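Local coordinates for protein D-hydantoinase (PDB 1NFG) that probably catalyses the stereospecific, zinc-dependent hydrolysis of the cyclic amide bond of D-hydantoin derivatives, at residues V178-E183 with A231-V236; I54-H59 with F307-S312; T87-C92 with G120-V125; V284-A289 with I333-P338; R210-E215 with P288-K293. All coordinates share one frame; numbering follows the deposited sequence.

Interaction 1: residues V178-E183 with A231-V236; sequences VMVHAE and APIYIV. With ZN (zinc ion), chain F.
Met-179 lies beside Tyr-234 on the face of two neighbouring parallel strands that also carries the Tyr-234 ring. Its CB sits 4.2 Å from Val-236 CG1, and its CG, set anti to the carbonyl carbon (chi1 -57°), comes 4.1 Å from Tyr-234 CD1. SD follows on an extended chi2 and makes a Met-aromatic contact, 5.3 Å from the centre of the Tyr-234 ring and oblique to it. The bend at chi3 then turns CE away from Tyr-234 toward His-122 and Phe-91. The Tyr-234 ring has its own fixed end, for its OH is hydrogen-bonded to Glu-260. Val-180 and Ile-233 project to the other face, where Val-180 CG1 touches Ile-233 CD1 at 3.7 Å and also meets Ile-235 CD1; helix 212-229 packs on Ile-233 and Ile-235 there. Between the faces the backbones pair in parallel register, with Tyr-234 N bonded to Val-178 O at 2.8 Å and Val-180 N to Tyr-234 O at 3.0 Å, while the bond from Val-236 N to Val-180 O is weak. These are strands of the TIM barrel, and where they end the metal site begins: His-181 ND1 binds a zinc ion at 2.4 Å, and His-237, just after the second strand, binds the same ion. Water 1 is 2.2 Å from this zinc and lies at the His-181 ring edge, in its plane. The contact thus changes character along its length, from buried hydrocarbon and backbone bonds to a metal-bound imidazole, and the strand pairing sets His-181, and His-237 just beyond the second segment, side by side at one zinc ion.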
# COMPACT_ATOMS: atom_id res chain seq x y z
N VAL A 178 4.20 10.09 -24.39
CA VAL A 178 5.29 10.77 -23.71
C VAL A 178 6.13 9.77 -22.91
O VAL A 178 5.60 8.94 -22.19
CB VAL A 178 4.75 11.85 -22.74
CG1 VAL A 178 5.90 12.48 -21.98
CG2 VAL A 178 3.99 12.91 -23.52
N MET A 179 7.44 9.86 -23.08
CA MET A 179 8.38 9.00 -22.37
C MET A 179 9.13 9.91 -21.41
O MET A 179 9.35 11.08 -21.71
CB MET A 179 9.36 8.37 -23.35
CG MET A 179 8.69 7.59 -24.46
SD MET A 179 9.92 6.89 -25.56
CE MET A 179 9.87 8.09 -26.79
N VAL A 180 9.53 9.38 -20.26
CA VAL A 180 10.24 10.23 -19.31
C VAL A 180 11.30 9.54 -18.46
O VAL A 180 11.12 8.42 -18.00
CB VAL A 180 9.23 10.93 -18.35
CG1 VAL A 180 8.32 9.92 -17.72
CG2 VAL A 180 9.98 11.68 -17.27
N HIS A 181 12.42 10.24 -18.30
CA HIS A 181 13.53 9.80 -17.47
C HIS A 181 13.13 10.37 -16.11
O HIS A 181 13.20 11.59 -15.91
CB HIS A 181 14.83 10.43 -17.97
CG HIS A 181 16.00 10.22 -17.06
ND1 HIS A 181 17.05 9.40 -17.40
CD2 HIS A 181 16.29 10.74 -15.84
CE1 HIS A 181 17.95 9.42 -16.43
NE2 HIS A 181 17.51 10.23 -15.47
N ALA A 182 12.70 9.52 -15.19
CA ALA A 182 12.24 10.00 -13.89
C ALA A 182 13.19 9.94 -12.70
O ALA A 182 13.34 8.91 -12.04
CB ALA A 182 10.92 9.30 -13.53
N GLU A 183 13.82 11.06 -12.44
CA GLU A 183 14.72 11.21 -11.30
C GLU A 183 14.56 12.66 -10.88
O GLU A 183 14.34 13.52 -11.74
CB GLU A 183 16.17 10.99 -11.69
CG GLU A 183 16.65 9.58 -11.55
CD GLU A 183 18.11 9.50 -11.89
OE1 GLU A 183 18.47 10.04 -12.95
OE2 GLU A 183 18.89 8.90 -11.12
N ALA A 231 -3.42 11.46 -19.73
CA ALA A 231 -2.70 11.01 -20.90
C ALA A 231 -1.86 9.78 -20.60
O ALA A 231 -1.50 9.52 -19.45
CB ALA A 231 -1.79 12.13 -21.38
N PRO A 232 -1.54 9.00 -21.64
CA PRO A 232 -0.72 7.81 -21.43
C PRO A 232 0.72 8.28 -21.27
O PRO A 232 1.11 9.29 -21.85
CB PRO A 232 -0.92 7.04 -22.73
CG PRO A 232 -1.10 8.14 -23.74
CD PRO A 232 -2.04 9.08 -23.02
N ILE A 233 1.50 7.57 -20.47
CA ILE A 233 2.89 7.94 -20.26
C ILE A 233 3.72 6.66 -20.17
O ILE A 233 3.21 5.61 -19.78
CB ILE A 233 3.05 8.77 -18.96
CG1 ILE A 233 4.48 9.29 -18.85
CG2 ILE A 233 2.71 7.92 -17.75
CD1 ILE A 233 4.65 10.32 -17.77
N TYR A 234 4.99 6.77 -20.54
CA TYR A 234 5.88 5.62 -20.54
C TYR A 234 7.13 5.93 -19.71
O TYR A 234 7.90 6.82 -20.05
CB TYR A 234 6.25 5.31 -21.99
CG TYR A 234 7.16 4.12 -22.22
CD1 TYR A 234 8.54 4.22 -22.07
CD2 TYR A 234 6.64 2.90 -22.68
CE1 TYR A 234 9.39 3.14 -22.36
CE2 TYR A 234 7.47 1.82 -22.98
CZ TYR A 234 8.84 1.95 -22.83
OH TYR A 234 9.67 0.90 -23.14
N ILE A 235 7.32 5.20 -18.62
CA ILE A 235 8.47 5.43 -17.77
C ILE A 235 9.62 4.55 -18.22
O ILE A 235 9.55 3.32 -18.15
CB ILE A 235 8.15 5.17 -16.26
CG1 ILE A 235 7.43 6.36 -15.64
CG2 ILE A 235 9.46 4.99 -15.47
CD1 ILE A 235 6.19 6.80 -16.34
N VAL A 236 10.69 5.19 -18.70
CA VAL A 236 11.86 4.45 -19.15
C VAL A 236 12.67 3.98 -17.95
O VAL A 236 12.60 4.55 -16.87
CB VAL A 236 12.77 5.30 -20.08
CG1 VAL A 236 11.96 5.83 -21.26
CG2 VAL A 236 13.41 6.45 -19.31
ZN ZN F . 17.83 7.94 -19.12
O HOH W 1 19.86 7.15 -19.02

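Interaction 2: residues I54-H59 with F307-S312; sequences IDVHTH and FETVSS. With ZN (zinc ion), chain E.
Asp-55 OD1 takes two backbone N-H groups, one from its own strand and one from across the contact. His-57 N, two residues on, reaches Asp-55 OD1 at 3.0 Å from the anti side of the carboxylate and 29° out of its plane, which makes an Asx turn; Ser-312 N reaches the same OD1 in a weak bond of 3.3 Å. The other oxygen, OD2, receives a hydrogen bond from the Ser-312 hydroxyl, modelled so short that its length is doubtful. With CG anti to the backbone N (chi1 -166°), the Asp-55 carboxylate comes up to Ser-311 and Ser-312. Water 2 is the second bridge: it donates to Ile-54 O at 2.8 Å and to Thr-309 OG1 at 3.0 Å, and accepts from Val-56 N at 2.9 Å. Thr-309 OG1 is also hydrogen-bonded to Leu-364 O. Here strand 48-58 and strand 310-311 stand next to each other where the TIM barrel closes, yet no backbone-to-backbone hydrogen bond joins the two segments; a carboxylate and a water span the gap. The apolar share is small, Val-56 CG2 meeting Thr-309 CG2 at 4.1 Å. At the C-terminal end of the first strand come His-57 and His-59, the HxH pair of the amidohydrolase superfamily. Their NE2 atoms bind one zinc ion, at 2.4 Å for His-57 NE2 and 2.3 Å for His-59 NE2, and Asp-313, the residue after Ser-312, and the carboxylated Lys-148 complete that site. The Ser-311 hydroxyl lies against His-57 CB, while His-57 ND1, the nitrogen not on the metal, is hydrogen-bonded to Glu-260, a second-shell hold on the ring.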
# COMPACT_ATOMS: atom_id res chain seq x y z
N ILE A 54 13.81 -6.15 -30.95
CA ILE A 54 13.44 -4.75 -31.14
C ILE A 54 13.80 -3.94 -29.91
O ILE A 54 13.14 -4.04 -28.88
CB ILE A 54 11.93 -4.63 -31.41
CG1 ILE A 54 11.58 -5.35 -32.72
CG2 ILE A 54 11.54 -3.16 -31.46
CD1 ILE A 54 10.11 -5.32 -33.05
N ASP A 55 14.85 -3.14 -30.01
CA ASP A 55 15.33 -2.33 -28.89
C ASP A 55 14.84 -0.88 -28.98
O ASP A 55 15.42 -0.07 -29.69
CB ASP A 55 16.85 -2.37 -28.86
CG ASP A 55 17.41 -1.86 -27.56
OD1 ASP A 55 16.69 -1.10 -26.87
OD2 ASP A 55 18.56 -2.21 -27.24
N VAL A 56 13.79 -0.56 -28.23
CA VAL A 56 13.23 0.78 -28.26
C VAL A 56 13.92 1.81 -27.36
O VAL A 56 13.36 2.87 -27.09
CB VAL A 56 11.72 0.76 -27.92
CG1 VAL A 56 11.00 -0.21 -28.86
CG2 VAL A 56 11.50 0.36 -26.46
N HIS A 57 15.13 1.51 -26.90
CA HIS A 57 15.83 2.46 -26.04
C HIS A 57 17.33 2.46 -26.31
O HIS A 57 18.10 1.83 -25.58
CB HIS A 57 15.57 2.15 -24.57
CG HIS A 57 16.02 3.22 -23.62
ND1 HIS A 57 15.42 3.43 -22.40
CD2 HIS A 57 17.00 4.15 -23.72
CE1 HIS A 57 16.01 4.44 -21.78
NE2 HIS A 57 16.97 4.89 -22.57
N THR A 58 17.74 3.18 -27.35
CA THR A 58 19.15 3.28 -27.71
C THR A 58 19.63 4.71 -27.92
O THR A 58 18.84 5.61 -28.24
CB THR A 58 19.48 2.51 -29.01
OG1 THR A 58 18.67 3.01 -30.09
CG2 THR A 58 19.23 1.03 -28.84
N HIS A 59 20.93 4.90 -27.72
CA HIS A 59 21.59 6.18 -27.92
C HIS A 59 22.82 5.80 -28.74
O HIS A 59 23.96 5.95 -28.31
CB HIS A 59 22.00 6.78 -26.57
CG HIS A 59 20.84 7.04 -25.66
ND1 HIS A 59 19.80 7.88 -25.99
CD2 HIS A 59 20.56 6.56 -24.42
CE1 HIS A 59 18.93 7.91 -25.00
NE2 HIS A 59 19.36 7.12 -24.04
N PHE A 307 5.96 -5.02 -17.19
CA PHE A 307 6.70 -4.20 -18.15
C PHE A 307 6.39 -4.44 -19.62
O PHE A 307 6.02 -5.54 -20.02
CB PHE A 307 8.20 -4.38 -17.93
CG PHE A 307 8.67 -3.88 -16.59
CD1 PHE A 307 8.41 -2.58 -16.18
CD2 PHE A 307 9.42 -4.71 -15.75
CE1 PHE A 307 8.87 -2.11 -14.95
CE2 PHE A 307 9.89 -4.25 -14.52
CZ PHE A 307 9.62 -2.95 -14.12
N GLU A 308 6.57 -3.40 -20.43
CA GLU A 308 6.31 -3.50 -21.86
C GLU A 308 7.50 -4.10 -22.61
O GLU A 308 7.34 -4.60 -23.72
CB GLU A 308 6.03 -2.11 -22.43
CG GLU A 308 4.89 -1.41 -21.77
CD GLU A 308 3.62 -2.21 -21.84
OE1 GLU A 308 3.30 -2.69 -22.95
OE2 GLU A 308 2.94 -2.35 -20.81
N THR A 309 8.67 -4.08 -21.99
CA THR A 309 9.85 -4.62 -22.66
C THR A 309 11.08 -4.51 -21.79
O THR A 309 11.03 -3.95 -20.70
CB THR A 309 10.15 -3.82 -23.96
OG1 THR A 309 11.28 -4.38 -24.64
CG2 THR A 309 10.48 -2.37 -23.63
N VAL A 310 12.19 -5.06 -22.27
CA VAL A 310 13.47 -4.97 -21.59
C VAL A 310 14.38 -4.38 -22.67
O VAL A 310 14.84 -5.11 -23.55
CB VAL A 310 14.04 -6.34 -21.17
CG1 VAL A 310 15.43 -6.16 -20.58
CG2 VAL A 310 13.12 -7.01 -20.15
N SER A 311 14.60 -3.07 -22.63
CA SER A 311 15.45 -2.41 -23.61
C SER A 311 16.85 -2.32 -23.05
O SER A 311 17.10 -2.81 -21.95
CB SER A 311 14.90 -1.01 -23.94
OG SER A 311 14.68 -0.25 -22.77
N SER A 312 17.77 -1.70 -23.79
CA SER A 312 19.17 -1.61 -23.35
C SER A 312 19.70 -0.27 -22.85
O SER A 312 20.59 -0.24 -22.00
CB SER A 312 20.10 -2.10 -24.47
OG SER A 312 20.04 -1.25 -25.60
ZN ZN E . 18.44 6.67 -21.95
O HOH W 2 12.98 -2.70 -26.41

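Interaction 3: residues T87-C92 with G120-V125; sequences TIVDFC and GYHIIV
Strand 85-93, helix 100-111 and strand 118-124 form a beta-alpha-beta unit of the barrel, and this contact pairs its two parallel strands, with Phe-91 laid against His-122. Their rings are oblique, centres 4.5 Å apart and planes at 34°, and His-122 CD2 stands over the middle of the Phe-91 face. Val-89 lies on one face of the imidazole, though the closeness of its CG1 in the model is doubtful. The ring's nitrogens are both engaged: NE2 is hydrogen-bonded to Val-56 O of strand 48-58 and ND1 to Ser-146 OG, which ties a polar group into an otherwise apolar face. Phe-91 CB meets Ile-124 CD1 at 3.9 Å. The Phe-91 side chain also reaches the zinc ligands, its ring meeting His-57 edge-to-face and the His-59 ring obliquely, so this pair of strands backs the metal site. Five backbone hydrogen bonds run along the pair, among them Gly-120 N to Ile-88 O and Ile-124 N to Cys-92 O, each 2.8 Å long. On the helix side, Cys-92 SG swings anti to its own N (chi1 173°), coming 5.4 Å from the centre of the Tyr-121 ring, above its face. Ile-123, bent at chi2 (52°), brings CD1 to 3.9 Å from Cys-92 SG. Beside them the Asp-90 carboxylate is hydrogen-bonded to Val-60 N, Thr-58 OG1 and Trp-107 of helix 100-111, while Tyr-121 OH is bonded to Asp-108.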
# COMPACT_ATOMS: atom_id res chain seq x y z
N THR A 87 15.51 -4.22 -35.29
CA THR A 87 14.90 -2.90 -35.32
C THR A 87 15.34 -2.16 -34.07
O THR A 87 15.57 -2.75 -33.02
CB THR A 87 13.37 -2.95 -35.37
OG1 THR A 87 12.95 -3.50 -36.63
CG2 THR A 87 12.78 -1.55 -35.25
N ILE A 88 15.45 -0.85 -34.20
CA ILE A 88 15.89 -0.04 -33.09
C ILE A 88 15.16 1.28 -33.15
O ILE A 88 14.75 1.71 -34.22
CB ILE A 88 17.42 0.14 -33.19
CG1 ILE A 88 18.07 -0.33 -31.90
CG2 ILE A 88 17.80 1.59 -33.51
CD1 ILE A 88 19.52 -0.67 -32.05
N VAL A 89 14.94 1.89 -32.00
CA VAL A 89 14.28 3.19 -31.98
C VAL A 89 15.22 4.05 -31.16
O VAL A 89 15.25 3.96 -29.94
CB VAL A 89 12.88 3.13 -31.35
CG1 VAL A 89 12.14 4.43 -31.60
CG2 VAL A 89 12.09 1.98 -31.97
N ASP A 90 16.02 4.84 -31.86
CA ASP A 90 17.01 5.70 -31.23
C ASP A 90 16.37 6.99 -30.76
O ASP A 90 15.32 7.41 -31.27
CB ASP A 90 18.13 6.01 -32.23
CG ASP A 90 19.44 6.38 -31.55
OD1 ASP A 90 20.05 5.51 -30.90
OD2 ASP A 90 19.85 7.54 -31.67
N PHE A 91 17.01 7.62 -29.77
CA PHE A 91 16.52 8.87 -29.24
C PHE A 91 17.14 10.04 -29.99
O PHE A 91 18.31 10.37 -29.79
CB PHE A 91 16.85 8.97 -27.74
CG PHE A 91 15.87 8.25 -26.86
CD1 PHE A 91 14.60 8.78 -26.63
CD2 PHE A 91 16.19 7.02 -26.29
CE1 PHE A 91 13.67 8.09 -25.86
CE2 PHE A 91 15.27 6.32 -25.52
CZ PHE A 91 14.00 6.86 -25.30
N CYS A 92 16.35 10.64 -30.88
CA CYS A 92 16.79 11.79 -31.65
C CYS A 92 16.82 12.95 -30.67
O CYS A 92 15.77 13.36 -30.15
CB CYS A 92 15.81 12.06 -32.79
SG CYS A 92 16.12 13.57 -33.73
N GLY A 120 13.77 3.63 -36.04
CA GLY A 120 12.73 4.64 -35.91
C GLY A 120 13.30 5.68 -34.97
O GLY A 120 14.42 5.50 -34.47
N TYR A 121 12.58 6.77 -34.71
CA TYR A 121 13.10 7.80 -33.80
C TYR A 121 12.14 8.19 -32.69
O TYR A 121 10.92 8.20 -32.88
CB TYR A 121 13.42 9.12 -34.52
CG TYR A 121 14.39 9.11 -35.68
CD1 TYR A 121 15.51 8.27 -35.69
CD2 TYR A 121 14.21 10.00 -36.74
CE1 TYR A 121 16.42 8.32 -36.75
CE2 TYR A 121 15.12 10.05 -37.80
CZ TYR A 121 16.22 9.22 -37.80
OH TYR A 121 17.09 9.26 -38.86
N HIS A 122 12.71 8.53 -31.54
CA HIS A 122 11.93 9.06 -30.42
C HIS A 122 12.46 10.48 -30.47
O HIS A 122 13.63 10.70 -30.82
CB HIS A 122 12.35 8.48 -29.07
CG HIS A 122 12.08 7.02 -28.91
ND1 HIS A 122 10.82 6.49 -29.00
CD2 HIS A 122 12.92 6.00 -28.62
CE1 HIS A 122 10.88 5.19 -28.75
NE2 HIS A 122 12.14 4.87 -28.52
N ILE A 123 11.64 11.47 -30.13
CA ILE A 123 12.15 12.82 -30.15
C ILE A 123 12.34 13.38 -28.74
O ILE A 123 11.39 13.42 -27.95
CB ILE A 123 11.23 13.76 -30.97
CG1 ILE A 123 11.87 15.15 -31.07
CG2 ILE A 123 9.84 13.81 -30.34
CD1 ILE A 123 13.31 15.14 -31.58
N ILE A 124 13.56 13.77 -28.41
CA ILE A 124 13.85 14.35 -27.10
C ILE A 124 13.65 15.85 -27.16
O ILE A 124 14.22 16.53 -28.00
CB ILE A 124 15.31 14.13 -26.67
CG1 ILE A 124 15.56 12.65 -26.39
CG2 ILE A 124 15.59 14.94 -25.42
CD1 ILE A 124 16.93 12.37 -25.81
N VAL A 125 12.83 16.36 -26.25
CA VAL A 125 12.56 17.79 -26.18
C VAL A 125 13.25 18.36 -24.93
O VAL A 125 12.77 18.17 -23.82
CB VAL A 125 11.06 18.06 -26.08
CG1 VAL A 125 10.80 19.55 -26.01
CG2 VAL A 125 10.35 17.45 -27.26

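Interaction 4: residues V284-A289 with I333-P338; sequences VFTPPA and IPNGAP
Two loops at the mouth of the barrel meet here, bringing together Thr-286 and Asn-335, both predicted from relatives to bind substrate. Thr-286 OG1 donates to Asn-335 OD1 at 2.8 Å. It comes from above the amide, 55° out of the carbonyl plane, and so does not use a lone pair of OD1. Asn-335 CG is anti to its carbonyl carbon (chi1 -67°), which carries the amide across to Thr-286 and lays Asn-335 ND2 over Val-284, 3.5 Å from Val-284 CG1. A backbone bond stands next to this one: Gly-336 N donates to Val-284 O at 2.9 Å, in the carbonyl plane and on a lone pair, with an N-H...O angle of 162°. Asn-335 CA adds a C-H...O contact of 3.5 Å to the same oxygen, Val-284 O. The loops follow strand 257-262 and strand 310-311 of the TIM barrel, at the end where amidohydrolases keep their metals; Thr-286 lies close to the zinc ligand His-181 and to Tyr-153, another probable substrate residue. Away from the polar pair the seam is apolar. Val-284 crosses Ile-333 at about a right angle, its CG1 3.9 Å from Ile-333 CG2. Phe-285 turns the other way, and Ala-337 CB touches its ring at CD2, 3.7 Å off, while His-264 meets the ring edge-to-face. Lys-323 NZ is hydrogen-bonded to both Pro-334 O and Gly-336 O, which ties the second loop to Lys-323. Directly after Thr-286 the peptide bond before Pro-287 is cis, and the chain then runs on toward helix 292-303.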
# COMPACT_ATOMS: atom_id res chain seq x y z
N VAL A 284 28.94 3.18 -14.33
CA VAL A 284 28.32 4.45 -14.02
C VAL A 284 27.27 4.78 -15.08
O VAL A 284 27.57 5.39 -16.11
CB VAL A 284 29.37 5.59 -13.96
CG1 VAL A 284 28.66 6.93 -13.80
CG2 VAL A 284 30.32 5.35 -12.81
N PHE A 285 26.05 4.33 -14.82
CA PHE A 285 24.93 4.61 -15.71
C PHE A 285 23.79 5.12 -14.83
O PHE A 285 23.85 4.99 -13.60
CB PHE A 285 24.51 3.38 -16.51
CG PHE A 285 24.46 2.12 -15.70
CD1 PHE A 285 23.44 1.89 -14.79
CD2 PHE A 285 25.44 1.14 -15.87
CE1 PHE A 285 23.40 0.72 -14.05
CE2 PHE A 285 25.41 -0.03 -15.14
CZ PHE A 285 24.39 -0.25 -14.23
N THR A 286 22.78 5.70 -15.45
CA THR A 286 21.67 6.28 -14.71
C THR A 286 20.29 5.80 -15.16
O THR A 286 20.04 5.70 -16.36
CB THR A 286 21.73 7.81 -14.81
OG1 THR A 286 22.96 8.27 -14.23
CG2 THR A 286 20.55 8.46 -14.11
N PRO A 287 19.39 5.51 -14.21
CA PRO A 287 19.62 5.60 -12.77
C PRO A 287 20.71 4.63 -12.33
O PRO A 287 21.11 3.75 -13.10
CB PRO A 287 18.26 5.27 -12.18
CG PRO A 287 17.33 5.90 -13.17
CD PRO A 287 17.94 5.44 -14.48
N PRO A 288 21.21 4.77 -11.10
CA PRO A 288 22.28 3.90 -10.59
C PRO A 288 21.89 2.43 -10.46
O PRO A 288 20.71 2.10 -10.29
CB PRO A 288 22.60 4.50 -9.22
CG PRO A 288 22.07 5.88 -9.29
CD PRO A 288 20.80 5.73 -10.06
N ALA A 289 22.89 1.56 -10.52
CA ALA A 289 22.68 0.13 -10.35
C ALA A 289 22.12 -0.03 -8.94
O ALA A 289 22.60 0.62 -8.00
CB ALA A 289 23.99 -0.61 -10.49
N ILE A 333 32.26 11.79 -14.80
CA ILE A 333 32.17 10.54 -15.56
C ILE A 333 30.91 10.52 -16.42
O ILE A 333 29.79 10.57 -15.90
CB ILE A 333 32.08 9.31 -14.63
CG1 ILE A 333 33.27 9.28 -13.68
CG2 ILE A 333 32.02 8.04 -15.47
CD1 ILE A 333 33.21 8.18 -12.66
N PRO A 334 31.08 10.48 -17.76
CA PRO A 334 29.89 10.46 -18.62
C PRO A 334 29.04 9.22 -18.32
O PRO A 334 29.54 8.09 -18.30
CB PRO A 334 30.49 10.46 -20.03
CG PRO A 334 31.85 9.84 -19.84
CD PRO A 334 32.32 10.45 -18.55
N ASN A 335 27.76 9.45 -18.06
CA ASN A 335 26.82 8.38 -17.72
C ASN A 335 26.42 7.50 -18.90
O ASN A 335 26.17 7.99 -19.99
CB ASN A 335 25.55 8.97 -17.10
CG ASN A 335 25.80 9.60 -15.74
OD1 ASN A 335 24.86 10.08 -15.08
ND2 ASN A 335 27.06 9.61 -15.30
N GLY A 336 26.36 6.19 -18.65
CA GLY A 336 25.95 5.27 -19.70
C GLY A 336 26.83 4.06 -19.85
O GLY A 336 28.03 4.11 -19.57
N ALA A 337 26.23 2.96 -20.30
CA ALA A 337 26.93 1.70 -20.53
C ALA A 337 26.39 1.03 -21.79
O ALA A 337 25.23 1.22 -22.16
CB ALA A 337 26.77 0.78 -19.33
N PRO A 338 27.23 0.24 -22.47
CA PRO A 338 26.83 -0.46 -23.70
C PRO A 338 26.06 -1.76 -23.44
O PRO A 338 26.19 -2.37 -22.38
CB PRO A 338 28.17 -0.72 -24.37
CG PRO A 338 29.04 -1.06 -23.20
CD PRO A 338 28.65 -0.01 -22.16

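Interaction 5: residues R210-E215 with P288-K293; sequences RPPRVE and PARAKK
Arg-290 reaches across to Arg-210 and Glu-215 with a side chain that folds once and then runs straight. CG is anti to the carbonyl carbon, chi2 makes the bend (-51°), and the rest is extended out to a guanidinium that fits between loop and helix. Arg-290 NH2 forms a salt bridge with Glu-215 OE1 at 2.7 Å, lying on the anti side of the carboxylate; the planes of the two groups are 21° apart. Arg-290 NH1 donates to Arg-210 O at 3.3 Å, on a lone pair in the carbonyl plane. Both acceptors lie near the guanidinium plane, while Pro-212 covers one face, its CA 3.6 Å above that plane, toward the rim. A water closes the corner, giving to Arg-210 O at 2.9 Å and accepting from Arg-290 NH2 at 3.0 Å. The carboxylate arrives from the first turn of helix 212-229, where Glu-215 is stretched out from chi1 (-172°) onward, and the segment of Arg-290 leads into helix 292-303, so the contact joins the starts of two helices of the barrel's outer layer. Thr-239 OG1 is hydrogen-bonded to both Glu-215 OE1 and Arg-290 NE, which helps to fix the ion pair. Arg-210 is bent at chi2 and chi3, and its NH2 makes a salt bridge with Glu-183. On the outer side, Ile-228 of the second subunit packs on Pro-211 and Val-214.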
# COMPACT_ATOMS: atom_id res chain seq x y z
N ARG A 210 22.27 9.42 -5.87
CA ARG A 210 20.94 9.33 -6.45
C ARG A 210 20.28 8.00 -6.12
O ARG A 210 20.08 7.14 -6.98
CB ARG A 210 21.00 9.58 -7.97
CG ARG A 210 22.17 8.95 -8.70
CD ARG A 210 22.59 9.80 -9.90
NE ARG A 210 21.48 10.18 -10.76
CZ ARG A 210 21.44 11.33 -11.44
NH1 ARG A 210 22.44 12.19 -11.35
NH2 ARG A 210 20.40 11.63 -12.20
N PRO A 211 19.93 7.83 -4.84
CA PRO A 211 19.29 6.63 -4.29
C PRO A 211 17.86 6.46 -4.80
O PRO A 211 17.26 7.40 -5.34
CB PRO A 211 19.35 6.88 -2.79
CG PRO A 211 19.12 8.35 -2.72
CD PRO A 211 20.03 8.87 -3.80
N PRO A 212 17.28 5.27 -4.61
CA PRO A 212 15.92 4.93 -5.03
C PRO A 212 14.87 6.01 -4.84
O PRO A 212 14.00 6.19 -5.70
CB PRO A 212 15.62 3.68 -4.21
CG PRO A 212 16.95 3.00 -4.19
CD PRO A 212 17.91 4.14 -3.89
N ARG A 213 14.93 6.74 -3.73
CA ARG A 213 13.93 7.77 -3.48
C ARG A 213 13.92 8.82 -4.58
O ARG A 213 12.87 9.31 -4.97
CB ARG A 213 14.18 8.45 -2.15
CG ARG A 213 12.96 9.16 -1.60
CD ARG A 213 12.06 8.14 -0.95
NE ARG A 213 10.87 7.82 -1.72
CZ ARG A 213 10.26 6.64 -1.66
NH1 ARG A 213 10.75 5.68 -0.88
NH2 ARG A 213 9.16 6.42 -2.36
N VAL A 214 15.12 9.17 -5.06
CA VAL A 214 15.27 10.16 -6.13
C VAL A 214 14.48 9.71 -7.36
O VAL A 214 13.78 10.51 -7.99
CB VAL A 214 16.75 10.33 -6.51
CG1 VAL A 214 16.88 11.26 -7.71
CG2 VAL A 214 17.52 10.89 -5.33
N GLU A 215 14.59 8.42 -7.68
CA GLU A 215 13.87 7.86 -8.82
C GLU A 215 12.38 7.76 -8.52
O GLU A 215 11.54 8.22 -9.30
CB GLU A 215 14.43 6.47 -9.16
CG GLU A 215 13.88 5.87 -10.46
CD GLU A 215 14.47 4.50 -10.79
OE1 GLU A 215 15.62 4.23 -10.38
OE2 GLU A 215 13.78 3.70 -11.46
N PRO A 288 21.21 4.77 -11.10
CA PRO A 288 22.28 3.90 -10.59
C PRO A 288 21.89 2.43 -10.46
O PRO A 288 20.71 2.10 -10.29
CB PRO A 288 22.60 4.50 -9.22
CG PRO A 288 22.07 5.88 -9.29
CD PRO A 288 20.80 5.73 -10.06
N ALA A 289 22.89 1.56 -10.52
CA ALA A 289 22.68 0.13 -10.35
C ALA A 289 22.12 -0.03 -8.94
O ALA A 289 22.60 0.62 -8.00
CB ALA A 289 23.99 -0.61 -10.49
N ARG A 290 21.13 -0.89 -8.78
CA ARG A 290 20.52 -1.11 -7.48
C ARG A 290 21.07 -2.30 -6.70
O ARG A 290 22.28 -2.48 -6.60
CB ARG A 290 19.01 -1.23 -7.66
CG ARG A 290 18.39 -0.05 -8.40
CD ARG A 290 18.82 1.27 -7.78
NE ARG A 290 18.03 2.39 -8.27
CZ ARG A 290 18.27 3.66 -7.97
NH1 ARG A 290 19.28 3.98 -7.17
NH2 ARG A 290 17.49 4.61 -8.46
N ALA A 291 20.18 -3.12 -6.15
CA ALA A 291 20.59 -4.30 -5.38
C ALA A 291 19.96 -5.57 -5.93
O ALA A 291 19.02 -5.50 -6.73
CB ALA A 291 20.22 -4.12 -3.93
N LYS A 292 20.46 -6.72 -5.49
CA LYS A 292 19.93 -8.00 -5.95
C LYS A 292 18.44 -8.16 -5.67
O LYS A 292 17.72 -8.77 -6.46
CB LYS A 292 20.69 -9.16 -5.30
CG LYS A 292 22.13 -9.26 -5.76
CD LYS A 292 22.81 -10.51 -5.22
CE LYS A 292 24.24 -10.64 -5.74
NZ LYS A 292 24.92 -11.87 -5.23
N LYS A 293 17.96 -7.62 -4.55
CA LYS A 293 16.55 -7.76 -4.23
C LYS A 293 15.73 -7.04 -5.30
O LYS A 293 14.58 -7.40 -5.57
CB LYS A 293 16.25 -7.20 -2.83
CG LYS A 293 16.53 -5.72 -2.63
CD LYS A 293 15.27 -4.88 -2.78
CE LYS A 293 15.55 -3.42 -2.42
NZ LYS A 293 14.36 -2.54 -2.61
O HOH W 3 17.87 7.60 -8.79

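Overall arrangement
All five contacts are buried, with interaction 2 nearest the centre of the chain and interaction 5 farthest out, beside the second subunit and with Pro-211 and Pro-212 partly exposed. Interactions 1, 2 and 3 belong to the barrel wall and share one interior; 1 and 3 are regular parallel strand pairs, whereas 2 relies on polar side chains and a water. Interaction 1 gives one histidine to one zinc ion, interaction 2 two histidines to the other. Interactions 4 and 5 share Pro-288 and Ala-289 and are made by loops and helix starts: neutral and partly apolar at the probable substrate site, ionic nearer the subunit interface. Glu-183 connects interaction 1 with interaction 5.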